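Side-chain contacts in UPF0147 protein MMP1188 (PDB 2QZG), which is of unknown function but belongs to the archaeal UPF0147 family and folds into a bundle of four helices that pairs with a second copy: residues Lys8-Pro12 and Ala13-Lys17; Met22-Glu25 and Ile26-Asp29; Val32-Asn35 and Ile36-Ala39; Thr60-Gln63 and Tyr64-Ile68; Asn73-Ile76 and His77-Thr80. One frame throughout, in Å; residues are numbered along the deposited sequence.

Contact 1 of 5, residues Lys8-Pro12 and Ala13-Lys17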
loop_
_atom_site.group_PDB
_atom_site.type_symbol
_atom_site.label_atom_id
_atom_site.label_comp_id
_atom_site.label_asym_id
_atom_site.label_seq_id
_atom_site.Cartn_x
_atom_site.Cartn_y
_atom_site.Cartn_z
ATOM N N LYS C 8 6.022 -13.537 10.222
ATOM C CA LYS C 8 6.987 -12.457 10.367
ATOM C C LYS C 8 6.380 -11.201 9.737
ATOM O O LYS C 8 6.034 -11.182 8.544
ATOM C CB LYS C 8 8.302 -12.819 9.712
ATOM N N LYS C 9 6.213 -10.163 10.547
ATOM C CA LYS C 9 5.543 -8.945 10.087
ATOM C C LYS C 9 6.151 -7.709 10.721
ATOM O O LYS C 9 6.932 -7.802 11.673
ATOM C CB LYS C 9 4.031 -9.018 10.365
ATOM C CG LYS C 9 3.673 -9.276 11.822
ATOM C CD LYS C 9 2.218 -9.685 11.967
ATOM C CE LYS C 9 1.908 -10.119 13.391
ATOM N NZ LYS C 9 0.472 -9.954 13.752
ATOM N N LEU C 10 5.806 -6.555 10.164
ATOM C CA LEU C 10 6.157 -5.285 10.759
ATOM C C LEU C 10 5.330 -5.086 12.028
ATOM O O LEU C 10 4.177 -5.539 12.116
ATOM C CB LEU C 10 5.862 -4.159 9.775
ATOM C CG LEU C 10 6.363 -4.338 8.341
ATOM C CD1 LEU C 10 5.519 -3.487 7.412
ATOM C CD2 LEU C 10 7.844 -3.981 8.219
ATOM N N SER C 11 5.921 -4.420 13.012
ATOM C CA SER C 11 5.201 -4.061 14.215
ATOM C C SER C 11 4.213 -2.951 13.885
ATOM O O SER C 11 4.428 -2.198 12.912
ATOM C CB SER C 11 6.170 -3.561 15.284
ATOM O OG SER C 11 6.833 -2.385 14.857
ATOM N N PRO C 12 3.144 -2.829 14.699
ATOM C CA PRO C 12 2.170 -1.742 14.574
ATOM C C PRO C 12 2.872 -0.395 14.576
ATOM O O PRO C 12 2.580 0.449 13.747
ATOM C CB PRO C 12 1.302 -1.901 15.826
ATOM C CG PRO C 12 1.416 -3.351 16.166
ATOM C CD PRO C 12 2.810 -3.746 15.808
ATOM N N ALA C 13 3.814 -0.213 15.490
ATOM C CA ALA C 13 4.660 0.981 15.508
ATOM C C ALA C 13 5.261 1.265 14.126
ATOM O O ALA C 13 5.235 2.414 13.649
ATOM C CB ALA C 13 5.773 0.812 16.544
ATOM N N ASP C 14 5.811 0.227 13.494
ATOM C CA ASP C 14 6.515 0.395 12.227
ATOM C C ASP C 14 5.533 0.699 11.086
ATOM O O ASP C 14 5.844 1.494 10.197
ATOM C CB ASP C 14 7.378 -0.831 11.899
ATOM C CG ASP C 14 8.764 -0.787 12.563
ATOM O OD1 ASP C 14 9.255 0.316 12.935
ATOM O OD2 ASP C 14 9.379 -1.870 12.669
ATOM N N LYS C 15 4.349 0.097 11.132
ATOM C CA LYS C 15 3.307 0.372 10.143
ATOM C C LYS C 15 2.879 1.833 10.220
ATOM O O LYS C 15 2.856 2.544 9.200
ATOM C CB LYS C 15 2.121 -0.579 10.333
ATOM C CG LYS C 15 2.494 -2.028 10.150
ATOM C CD LYS C 15 1.305 -2.955 10.310
ATOM C CE LYS C 15 1.739 -4.397 10.120
ATOM N NZ LYS C 15 0.593 -5.343 9.956
ATOM N N LEU C 16 2.615 2.300 11.440
ATOM C CA LEU C 16 2.229 3.691 11.678
ATOM C C LEU C 16 3.272 4.684 11.216
ATOM O O LEU C 16 2.929 5.675 10.590
ATOM C CB LEU C 16 1.874 3.926 13.147
ATOM C CG LEU C 16 0.560 3.252 13.565
ATOM C CD1 LEU C 16 0.159 3.661 14.968
ATOM C CD2 LEU C 16 -0.578 3.501 12.563
ATOM N N LYS C 17 4.531 4.397 11.521
ATOM C CA LYS C 17 5.680 5.187 11.079
ATOM C C LYS C 17 5.716 5.295 9.557
ATOM O O LYS C 17 5.868 6.378 8.994
ATOM C CB LYS C 17 6.971 4.528 11.587
ATOM C CG LYS C 17 8.212 5.400 11.495
ATOM C CD LYS C 17 9.491 4.575 11.285
ATOM C CE LYS C 17 10.179 4.213 12.591
ATOM N NZ LYS C 17 11.299 5.150 12.939
#
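S11 caps the start of helix 12-27, its hydroxyl turned back to the first turn. OG lies between the backbone nitrogen and the carbonyl carbon (chi1 63°), which directs it at the amide of D14; D14 N donates to S11 OG over 3.1 Å with an N-H...O angle of 146°. This N-cap bond gives D14 N a better acceptor than S11 O, to which its bond is weak and badly bent. The backbone closes the same turn: K15 N donates to S11 O at 2.9 Å, and L16 N reaches P12 O at 3.0 Å in an almost straight bond (173°). The tight part is where the alkyl chain of K15 runs back, fully extended, along the segment that leads into the helix. Its CG sits 3.4 Å from S11 O and 4.0 Å from L10 CB, while CE comes within 3.4 Å of L10 O, so methylenes rather than the ammonium make this contact. The other side is looser. P12 directs its CB bond away from the turn, and the exposed A13 brings its methyl no nearer than 3.8 Å to S11 OG. None of the touching residues is buried, yet the face is not bare: W83 on helix 76-90 of the second subunit packs on both L10 and K15, so this first turn of helix 12-27 lies against the last helix of the partner chain.

Contact 2 of 5, residues Met22-Glu25 and Ile26-Asp29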
loop_
_atom_site.group_PDB
_atom_site.type_symbol
_atom_site.label_atom_id
_atom_site.label_comp_id
_atom_site.label_asym_id
_atom_site.label_seq_id
_atom_site.Cartn_x
_atom_site.Cartn_y
_atom_site.Cartn_z
HETATM N N MSE C 22 4.607 8.308 4.524
HETATM C CA MSE C 22 3.976 8.406 3.210
HETATM C C MSE C 22 3.045 9.609 3.130
HETATM O O MSE C 22 3.031 10.322 2.128
HETATM C CB MSE C 22 3.236 7.122 2.856
HETATM C CG MSE C 22 4.110 6.061 2.284
HETATM SE SE MSE C 22 3.038 4.425 2.109
HETATM C CE MSE C 22 3.071 3.916 3.951
ATOM N N LEU C 23 2.288 9.841 4.201
ATOM C CA LEU C 23 1.447 11.031 4.312
ATOM C C LEU C 23 2.262 12.324 4.261
ATOM O O LEU C 23 1.871 13.288 3.604
ATOM C CB LEU C 23 0.589 10.965 5.581
ATOM C CG LEU C 23 -0.636 10.042 5.509
ATOM C CD1 LEU C 23 -1.215 9.802 6.903
ATOM C CD2 LEU C 23 -1.682 10.624 4.584
ATOM N N GLU C 24 3.397 12.344 4.944
ATOM C CA GLU C 24 4.267 13.531 4.950
ATOM C C GLU C 24 4.800 13.872 3.564
ATOM O O GLU C 24 5.036 15.046 3.257
ATOM C CB GLU C 24 5.404 13.369 5.963
ATOM C CG GLU C 24 6.183 14.660 6.306
ATOM C CD GLU C 24 5.294 15.844 6.713
ATOM O OE1 GLU C 24 4.310 15.644 7.471
ATOM O OE2 GLU C 24 5.578 16.980 6.267
ATOM N N GLU C 25 4.968 12.848 2.733
ATOM C CA GLU C 25 5.416 13.005 1.352
ATOM C C GLU C 25 4.445 13.888 0.554
ATOM O O GLU C 25 4.863 14.837 -0.114
ATOM C CB GLU C 25 5.600 11.630 0.694
ATOM C CG GLU C 25 6.407 11.631 -0.613
ATOM C CD GLU C 25 6.751 10.217 -1.098
ATOM O OE1 GLU C 25 6.244 9.236 -0.512
ATOM O OE2 GLU C 25 7.534 10.085 -2.065
ATOM N N ILE C 26 3.152 13.585 0.646
ATOM C CA ILE C 26 2.095 14.400 0.026
ATOM C C ILE C 26 2.022 15.810 0.629
ATOM O O ILE C 26 1.799 16.793 -0.091
ATOM C CB ILE C 26 0.724 13.753 0.231
ATOM C CG1 ILE C 26 0.685 12.330 -0.391
ATOM C CG2 ILE C 26 -0.384 14.669 -0.289
ATOM C CD1 ILE C 26 -0.598 11.556 -0.069
ATOM N N VAL C 27 2.175 15.893 1.948
ATOM C CA VAL C 27 2.147 17.173 2.670
ATOM C C VAL C 27 3.207 18.122 2.119
ATOM O O VAL C 27 2.930 19.299 1.894
ATOM C CB VAL C 27 2.266 16.986 4.217
ATOM C CG1 VAL C 27 2.471 18.337 4.963
ATOM C CG2 VAL C 27 1.023 16.294 4.770
ATOM N N GLU C 28 4.411 17.609 1.892
ATOM C CA GLU C 28 5.518 18.446 1.420
ATOM C C GLU C 28 5.549 18.593 -0.106
ATOM O O GLU C 28 6.432 19.252 -0.643
ATOM C CB GLU C 28 6.851 17.903 1.956
ATOM C CG GLU C 28 6.895 17.862 3.488
ATOM C CD GLU C 28 8.203 17.350 4.090
ATOM O OE1 GLU C 28 9.255 17.415 3.411
ATOM O OE2 GLU C 28 8.171 16.898 5.267
ATOM N N ASP C 29 4.579 17.987 -0.795
ATOM C CA ASP C 29 4.560 17.931 -2.256
ATOM C C ASP C 29 3.888 19.175 -2.836
ATOM O O ASP C 29 2.679 19.345 -2.737
ATOM C CB ASP C 29 3.861 16.637 -2.716
ATOM C CG ASP C 29 3.883 16.443 -4.218
ATOM O OD1 ASP C 29 4.169 17.394 -4.994
ATOM O OD2 ASP C 29 3.584 15.310 -4.636
#
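E24 and E28, one turn apart, bring their carboxylates to an unusually short approach: E24 OE2 lies 2.8 Å from E28 OE2, with the two carboxylate planes 57° apart. Two oxygens this close suggest that one acid probably holds a proton. E24 gets there by a bend at chi2 (51°), which also lays its OE2 3.6 Å from V27 CG1. Its other oxygen, OE1, is satisfied by a salt bridge to K44 of helix 34-46. With an alanine here, K44 would probably be left without this carboxylate mate, and the end of E28 would be set free to turn. Two backbone donors are met in helical fashion as helix 12-27 runs out: V27 N donates to L23 O at 3.1 Å and E28 N to E24 O at 3.0 Å. This is the last turn of the first helix of the four-helix bundle, where buried I26 faces helix 76-90 and A40 of helix 34-46. Beyond it the pattern changes, because D29 N bonds to I26 O (3.1 Å) instead of E25 O. Both D29 oxygens are satisfied, OD1 by T31 OG1 and OD2 by H77 NE2. V27 O accepts from R37 NE of helix 34-46.

Contact 3 of 5, residues Val32-Asn35 and Ile36-Ala39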
loop_
_atom_site.group_PDB
_atom_site.type_symbol
_atom_site.label_atom_id
_atom_site.label_comp_id
_atom_site.label_asym_id
_atom_site.label_seq_id
_atom_site.Cartn_x
_atom_site.Cartn_y
_atom_site.Cartn_z
ATOM N N VAL C 32 0.727 19.605 -5.401
ATOM C CA VAL C 32 -0.588 19.184 -4.927
ATOM C C VAL C 32 -1.366 20.394 -4.406
ATOM O O VAL C 32 -0.789 21.245 -3.716
ATOM C CB VAL C 32 -0.475 18.038 -3.854
ATOM C CG1 VAL C 32 -1.843 17.490 -3.484
ATOM C CG2 VAL C 32 0.364 16.903 -4.401
ATOM N N PRO C 33 -2.660 20.516 -4.785
ATOM C CA PRO C 33 -3.500 21.561 -4.194
ATOM C C PRO C 33 -3.367 21.615 -2.665
ATOM O O PRO C 33 -3.290 20.576 -1.991
ATOM C CB PRO C 33 -4.910 21.140 -4.601
ATOM C CG PRO C 33 -4.719 20.445 -5.909
ATOM C CD PRO C 33 -3.392 19.731 -5.800
ATOM N N ARG C 34 -3.337 22.822 -2.131
ATOM C CA ARG C 34 -3.144 23.016 -0.711
ATOM C C ARG C 34 -4.206 22.305 0.127
ATOM O O ARG C 34 -3.898 21.822 1.203
ATOM C CB ARG C 34 -3.031 24.517 -0.373
ATOM C CG ARG C 34 -1.774 25.124 -0.964
ATOM C CD ARG C 34 -1.464 26.476 -0.447
ATOM N NE ARG C 34 -0.669 26.429 0.772
ATOM C CZ ARG C 34 0.650 26.576 0.815
ATOM N NH1 ARG C 34 1.349 26.787 -0.298
ATOM N NH2 ARG C 34 1.263 26.500 1.983
ATOM N N ASN C 35 -5.438 22.216 -0.366
ATOM C CA ASN C 35 -6.492 21.527 0.380
ATOM C C ASN C 35 -6.262 20.006 0.527
ATOM O O ASN C 35 -6.670 19.400 1.509
ATOM C CB ASN C 35 -7.873 21.820 -0.210
ATOM C CG ASN C 35 -8.088 21.156 -1.552
ATOM O OD1 ASN C 35 -7.297 21.334 -2.480
ATOM N ND2 ASN C 35 -9.166 20.378 -1.662
ATOM N N ILE C 36 -5.581 19.413 -0.442
ATOM C CA ILE C 36 -5.323 17.975 -0.440
ATOM C C ILE C 36 -4.104 17.661 0.435
ATOM O O ILE C 36 -4.088 16.666 1.166
ATOM C CB ILE C 36 -5.153 17.420 -1.872
ATOM C CG1 ILE C 36 -6.470 17.518 -2.634
ATOM C CG2 ILE C 36 -4.663 15.967 -1.845
ATOM C CD1 ILE C 36 -6.314 17.571 -4.156
ATOM N N ARG C 37 -3.083 18.492 0.316
ATOM C CA ARG C 37 -1.961 18.520 1.241
ATOM C C ARG C 37 -2.397 18.716 2.713
ATOM O O ARG C 37 -1.835 18.087 3.618
ATOM C CB ARG C 37 -1.000 19.641 0.837
ATOM C CG ARG C 37 -0.382 19.490 -0.561
ATOM C CD ARG C 37 0.392 20.768 -0.975
ATOM N NE ARG C 37 1.538 21.002 -0.105
ATOM C CZ ARG C 37 2.347 22.060 -0.138
ATOM N NH1 ARG C 37 2.170 23.053 -1.007
ATOM N NH2 ARG C 37 3.348 22.117 0.721
ATOM N N ALA C 38 -3.356 19.620 2.956
ATOM C CA ALA C 38 -3.900 19.812 4.313
ATOM C C ALA C 38 -4.663 18.573 4.798
ATOM O O ALA C 38 -4.527 18.178 5.961
ATOM C CB ALA C 38 -4.773 21.056 4.395
ATOM N N ALA C 39 -5.430 17.948 3.899
ATOM C CA ALA C 39 -6.130 16.692 4.193
ATOM C C ALA C 39 -5.180 15.561 4.598
ATOM O O ALA C 39 -5.498 14.764 5.491
ATOM C CB ALA C 39 -6.992 16.253 3.015
#
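V32 holds CG1 trans to its own nitrogen (chi1 -173°), and I36 places CG2 likewise, so the two methyls meet at 3.6 Å with the side chains at about a right angle. They meet across the N-terminal turn of helix 34-46, in the four-helix bundle, with P33 at the N-cap position. Lacking a hydroxyl, P33 offers its carbonyl: P33 O accepts I36 N at 3.0 Å, from above the carbonyl plane, and R37 N at 3.1 Å, almost in line with the C=O bond. The P33 ring and I36 lie side by side, pointing the same way, CG to CD1 at 3.7 Å. Buried I36 packs on V32 through CG2 and on P33 through CD1, and also reaches I68 and M74; replacing it with an alanine would probably open a gap and leave V32 CG1 and the P33 ring without their apolar partner. R37 runs back beside V32, its CG 3.6 Å from V32 CB, then bends at chi3 (64°), and its NE donates to V27 O. N35 sends ND2 to D71 OD2. On the surface side the two arginines approach despite like charge, R37 NH1 lying over one face of the R34 guanidinium, 3.9 Å from R34 NH1.

Contact 4 of 5, residues Thr60-Gln63 and Tyr64-Ile68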
loop_
_atom_site.group_PDB
_atom_site.type_symbol
_atom_site.label_atom_id
_atom_site.label_comp_id
_atom_site.label_asym_id
_atom_site.label_seq_id
_atom_site.Cartn_x
_atom_site.Cartn_y
_atom_site.Cartn_z
ATOM N N THR C 60 -10.566 7.412 11.072
ATOM C CA THR C 60 -10.600 8.874 11.001
ATOM C C THR C 60 -9.625 9.363 9.921
ATOM O O THR C 60 -9.965 10.253 9.135
ATOM C CB THR C 60 -10.238 9.491 12.348
ATOM O OG1 THR C 60 -11.097 8.929 13.354
ATOM C CG2 THR C 60 -10.385 11.036 12.331
ATOM N N ALA C 61 -8.424 8.782 9.898
ATOM C CA ALA C 61 -7.429 9.116 8.883
ATOM C C ALA C 61 -7.917 8.714 7.488
ATOM O O ALA C 61 -7.767 9.478 6.528
ATOM C CB ALA C 61 -6.133 8.449 9.203
ATOM N N ILE C 62 -8.518 7.526 7.383
ATOM C CA ILE C 62 -9.080 7.069 6.118
ATOM C C ILE C 62 -10.149 8.039 5.668
ATOM O O ILE C 62 -10.209 8.377 4.490
ATOM C CB ILE C 62 -9.665 5.637 6.206
ATOM C CG1 ILE C 62 -8.537 4.610 6.332
ATOM C CG2 ILE C 62 -10.545 5.341 5.004
ATOM C CD1 ILE C 62 -9.026 3.205 6.746
ATOM N N GLN C 63 -10.980 8.479 6.615
ATOM C CA GLN C 63 -12.099 9.372 6.328
ATOM C C GLN C 63 -11.630 10.680 5.712
ATOM O O GLN C 63 -12.188 11.117 4.713
ATOM C CB GLN C 63 -12.917 9.653 7.589
ATOM C CG GLN C 63 -14.260 10.288 7.324
ATOM C CD GLN C 63 -15.373 9.266 7.193
ATOM O OE1 GLN C 63 -15.826 8.692 8.195
ATOM N NE2 GLN C 63 -15.848 9.051 5.963
ATOM N N TYR C 64 -10.613 11.302 6.308
ATOM C CA TYR C 64 -9.996 12.510 5.731
ATOM C C TYR C 64 -9.594 12.310 4.272
ATOM O O TYR C 64 -9.836 13.162 3.434
ATOM C CB TYR C 64 -8.763 12.954 6.530
ATOM C CG TYR C 64 -9.081 13.781 7.754
ATOM C CD1 TYR C 64 -9.644 15.060 7.635
ATOM C CD2 TYR C 64 -8.825 13.290 9.035
ATOM C CE1 TYR C 64 -9.942 15.833 8.776
ATOM C CE2 TYR C 64 -9.125 14.054 10.181
ATOM C CZ TYR C 64 -9.680 15.319 10.041
ATOM O OH TYR C 64 -9.973 16.068 11.169
ATOM N N LEU C 65 -8.988 11.165 3.988
ATOM C CA LEU C 65 -8.476 10.863 2.657
ATOM C C LEU C 65 -9.588 10.511 1.685
ATOM O O LEU C 65 -9.550 10.931 0.523
ATOM C CB LEU C 65 -7.431 9.739 2.734
ATOM C CG LEU C 65 -6.150 10.152 3.471
ATOM C CD1 LEU C 65 -5.252 8.938 3.692
ATOM C CD2 LEU C 65 -5.397 11.286 2.737
ATOM N N ASP C 66 -10.587 9.763 2.158
ATOM C CA ASP C 66 -11.754 9.412 1.319
ATOM C C ASP C 66 -12.577 10.640 0.960
ATOM O O ASP C 66 -13.082 10.740 -0.148
ATOM C CB ASP C 66 -12.659 8.393 2.012
ATOM C CG ASP C 66 -12.144 6.975 1.908
ATOM O OD1 ASP C 66 -11.084 6.733 1.282
ATOM O OD2 ASP C 66 -12.817 6.078 2.458
ATOM N N ASP C 67 -12.717 11.567 1.907
ATOM C CA ASP C 67 -13.447 12.815 1.669
ATOM C C ASP C 67 -12.771 13.673 0.602
ATOM O O ASP C 67 -13.441 14.345 -0.176
ATOM C CB ASP C 67 -13.573 13.635 2.966
ATOM C CG ASP C 67 -14.541 13.017 3.978
ATOM O OD1 ASP C 67 -14.961 11.831 3.814
ATOM O OD2 ASP C 67 -14.866 13.735 4.955
ATOM N N ILE C 68 -11.443 13.662 0.585
ATOM C CA ILE C 68 -10.675 14.502 -0.338
ATOM C C ILE C 68 -10.473 13.816 -1.693
ATOM O O ILE C 68 -10.048 14.444 -2.659
ATOM C CB ILE C 68 -9.322 14.956 0.295
ATOM C CG1 ILE C 68 -8.905 16.329 -0.234
ATOM C CG2 ILE C 68 -8.222 13.901 0.116
ATOM C CD1 ILE C 68 -9.583 17.501 0.465
#
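T60 and Y64 lie side by side one turn apart, pointing the same way, and T60 CG2 touches the ring at CE2 (3.9 Å). The ring swings back over the preceding turn, its CD2 only 3.2 Å from T60 O and its edge turned to the CA of A61. The placement follows from chi1 (-83°), which sets the Y64 ring opposite its own carbonyl carbon and hence toward the earlier turn. T60 OG1 looks the other way, to a hydrogen bond with V56 O. I62 and D66 form a second such pair, methyl beside carboxylate, I62 CG2 to D66 OD2 at 3.5 Å. Q63 and D67 are turned differently: Q63 bends at chi2, and its amide plane stands 44° from the D67 carboxylate, with NE2 3.6 Å from D67 OD1. That oxygen lies closer still to Q63 O, at 3.0 Å, where two acceptors face each other, so this pair is not a hydrogen bond. Beneath the side chains, D66 N donates to I62 O at 2.7 Å and D67 N to Q63 O at 2.9 Å, both 160° at the hydrogen. The inner face is led by buried A61 and L65, with I62 beside them: A61 and I62 pack on L89 and L65 on I85 of helix 76-90, while Y64 leans on N42 of helix 34-46. Polar D66, Q63 and D67 on one side and apolar A61 and L65 on the other are the mark of an amphipathic helix in a four-helix bundle.

Contact 5 of 5, residues Asn73-Ile76 and His77-Thr80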
loop_
_atom_site.group_PDB
_atom_site.type_symbol
_atom_site.label_atom_id
_atom_site.label_comp_id
_atom_site.label_asym_id
_atom_site.label_seq_id
_atom_site.Cartn_x
_atom_site.Cartn_y
_atom_site.Cartn_z
ATOM N N ASN C 73 -9.609 18.074 -8.633
ATOM C CA ASN C 73 -8.278 18.621 -8.921
ATOM C C ASN C 73 -7.112 17.734 -8.510
ATOM O O ASN C 73 -5.945 18.111 -8.632
ATOM C CB ASN C 73 -8.116 20.009 -8.300
ATOM C CG ASN C 73 -8.182 21.119 -9.338
ATOM O OD1 ASN C 73 -8.766 20.951 -10.412
ATOM N ND2 ASN C 73 -7.560 22.249 -9.033
HETATM N N MSE C 74 -7.412 16.543 -8.034
HETATM C CA MSE C 74 -6.325 15.724 -7.546
HETATM C C MSE C 74 -5.454 15.072 -8.613
HETATM O O MSE C 74 -5.971 14.452 -9.551
HETATM C CB MSE C 74 -6.811 14.691 -6.581
HETATM C CG MSE C 74 -5.682 14.341 -5.667
HETATM SE SE MSE C 74 -6.124 12.765 -4.888
HETATM C CE MSE C 74 -7.265 13.446 -3.465
ATOM N N PRO C 75 -4.124 15.218 -8.462
ATOM C CA PRO C 75 -3.161 14.703 -9.431
ATOM C C PRO C 75 -3.130 13.189 -9.415
ATOM O O PRO C 75 -3.345 12.584 -8.366
ATOM C CB PRO C 75 -1.820 15.250 -8.934
ATOM C CG PRO C 75 -2.164 16.353 -7.929
ATOM C CD PRO C 75 -3.462 15.922 -7.342
ATOM N N ILE C 76 -2.867 12.593 -10.576
ATOM C CA ILE C 76 -2.809 11.133 -10.720
ATOM C C ILE C 76 -1.854 10.497 -9.702
ATOM O O ILE C 76 -2.248 9.562 -8.986
ATOM C CB ILE C 76 -2.473 10.694 -12.184
ATOM C CG1 ILE C 76 -3.585 11.153 -13.129
ATOM C CG2 ILE C 76 -2.265 9.173 -12.254
ATOM C CD1 ILE C 76 -3.422 10.759 -14.619
ATOM N N HIS C 77 -0.630 11.036 -9.605
ATOM C CA HIS C 77 0.397 10.489 -8.721
ATOM C C HIS C 77 -0.048 10.478 -7.262
ATOM O O HIS C 77 0.157 9.503 -6.542
ATOM C CB HIS C 77 1.756 11.196 -8.913
ATOM C CG HIS C 77 1.866 12.546 -8.265
ATOM N ND1 HIS C 77 1.290 13.678 -8.798
ATOM C CD2 HIS C 77 2.520 12.955 -7.146
ATOM C CE1 HIS C 77 1.563 14.719 -8.028
ATOM N NE2 HIS C 77 2.318 14.311 -7.026
ATOM N N THR C 78 -0.677 11.563 -6.835
ATOM C CA THR C 78 -1.214 11.638 -5.500
ATOM C C THR C 78 -2.316 10.602 -5.273
ATOM O O THR C 78 -2.360 9.968 -4.230
ATOM C CB THR C 78 -1.723 13.042 -5.213
ATOM O OG1 THR C 78 -0.735 13.979 -5.655
ATOM C CG2 THR C 78 -1.949 13.235 -3.704
ATOM N N ARG C 79 -3.202 10.432 -6.252
ATOM C CA ARG C 79 -4.297 9.488 -6.110
ATOM C C ARG C 79 -3.759 8.081 -5.790
ATOM O O ARG C 79 -4.314 7.380 -4.934
ATOM C CB ARG C 79 -5.155 9.493 -7.372
ATOM C CG ARG C 79 -6.453 8.725 -7.236
ATOM C CD ARG C 79 -7.279 8.800 -8.516
ATOM N NE ARG C 79 -7.711 10.165 -8.822
ATOM C CZ ARG C 79 -8.659 10.824 -8.154
ATOM N NH1 ARG C 79 -9.281 10.243 -7.127
ATOM N NH2 ARG C 79 -8.988 12.064 -8.513
ATOM N N THR C 80 -2.676 7.696 -6.473
ATOM C CA THR C 80 -1.990 6.410 -6.267
ATOM C C THR C 80 -1.358 6.307 -4.888
ATOM O O THR C 80 -1.452 5.259 -4.230
ATOM C CB THR C 80 -0.932 6.120 -7.388
ATOM O OG1 THR C 80 -1.615 5.819 -8.606
ATOM C CG2 THR C 80 -0.044 4.896 -7.043
#
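P75 and R79 are joined through the backbone: P75 (phi/psi -69/148°) is still extended at the N-cap position, I76 has turned helical, and R79 N then donates to P75 O at 3.0 Å in the carbonyl plane. T80 N repeats the step to I76 O at 3.2 Å. Among the side chains, the P75 ring is met by two successive residues. H77 takes the crowded position with CG between the backbone nitrogen and carbonyl carbon (chi1 78°), which folds its imidazole back toward the proline; ND1 comes to 3.5 Å from P75 CB, at a slant that is neither face-on nor edge-on. T78 OG1 approaches the same proline, 3.6 Å from CG, and also lies above one face of the H77 ring. What fixes the far end of that ring is D29, whose OD2 takes the hydrogen bond from H77 NE2. M74, present as selenomethionine, packs against T78 and R79. Its chain crosses T78 at about a right angle, CG to T78 CB at 4.2 Å, and its selenium sits 3.9 Å from R79 CA. R79 folds back at chi3, so that NH2 lies 3.9 Å from M74 CB while NH1 bonds to S69 O, tying helix 76-90 to the end region of helix 54-68. R79 also packs on K8 and T80 on N18 of the second subunit. Proline at the N-cap, its carbonyl accepting from the first-turn amide of R79, and a buried apolar residue just ahead mark a loop-to-helix junction, here opening the last helix of the four-helix bundle.

In the fold
Contact 1 is the surface member, without a buried residue, and its apolar cover includes W83 of the second subunit; contact 5 shares that neighbour but also reaches inward. Contacts 2 to 5 are each partly buried, contact 4 lying nearest the chain centre. Contacts 1 and 2 lie on helix 12-27, one at its start and the other at its end. Three contacts are helix starts, contact 1 capped by a serine hydroxyl and contacts 3 and 5 with proline at the cap. Contacts 2, 3 and 5 cluster at one end of the bundle, where R37 and H77 reach V27 O and D29 across helices and I36 packs on M74. Contact 4 joins that cluster through I68.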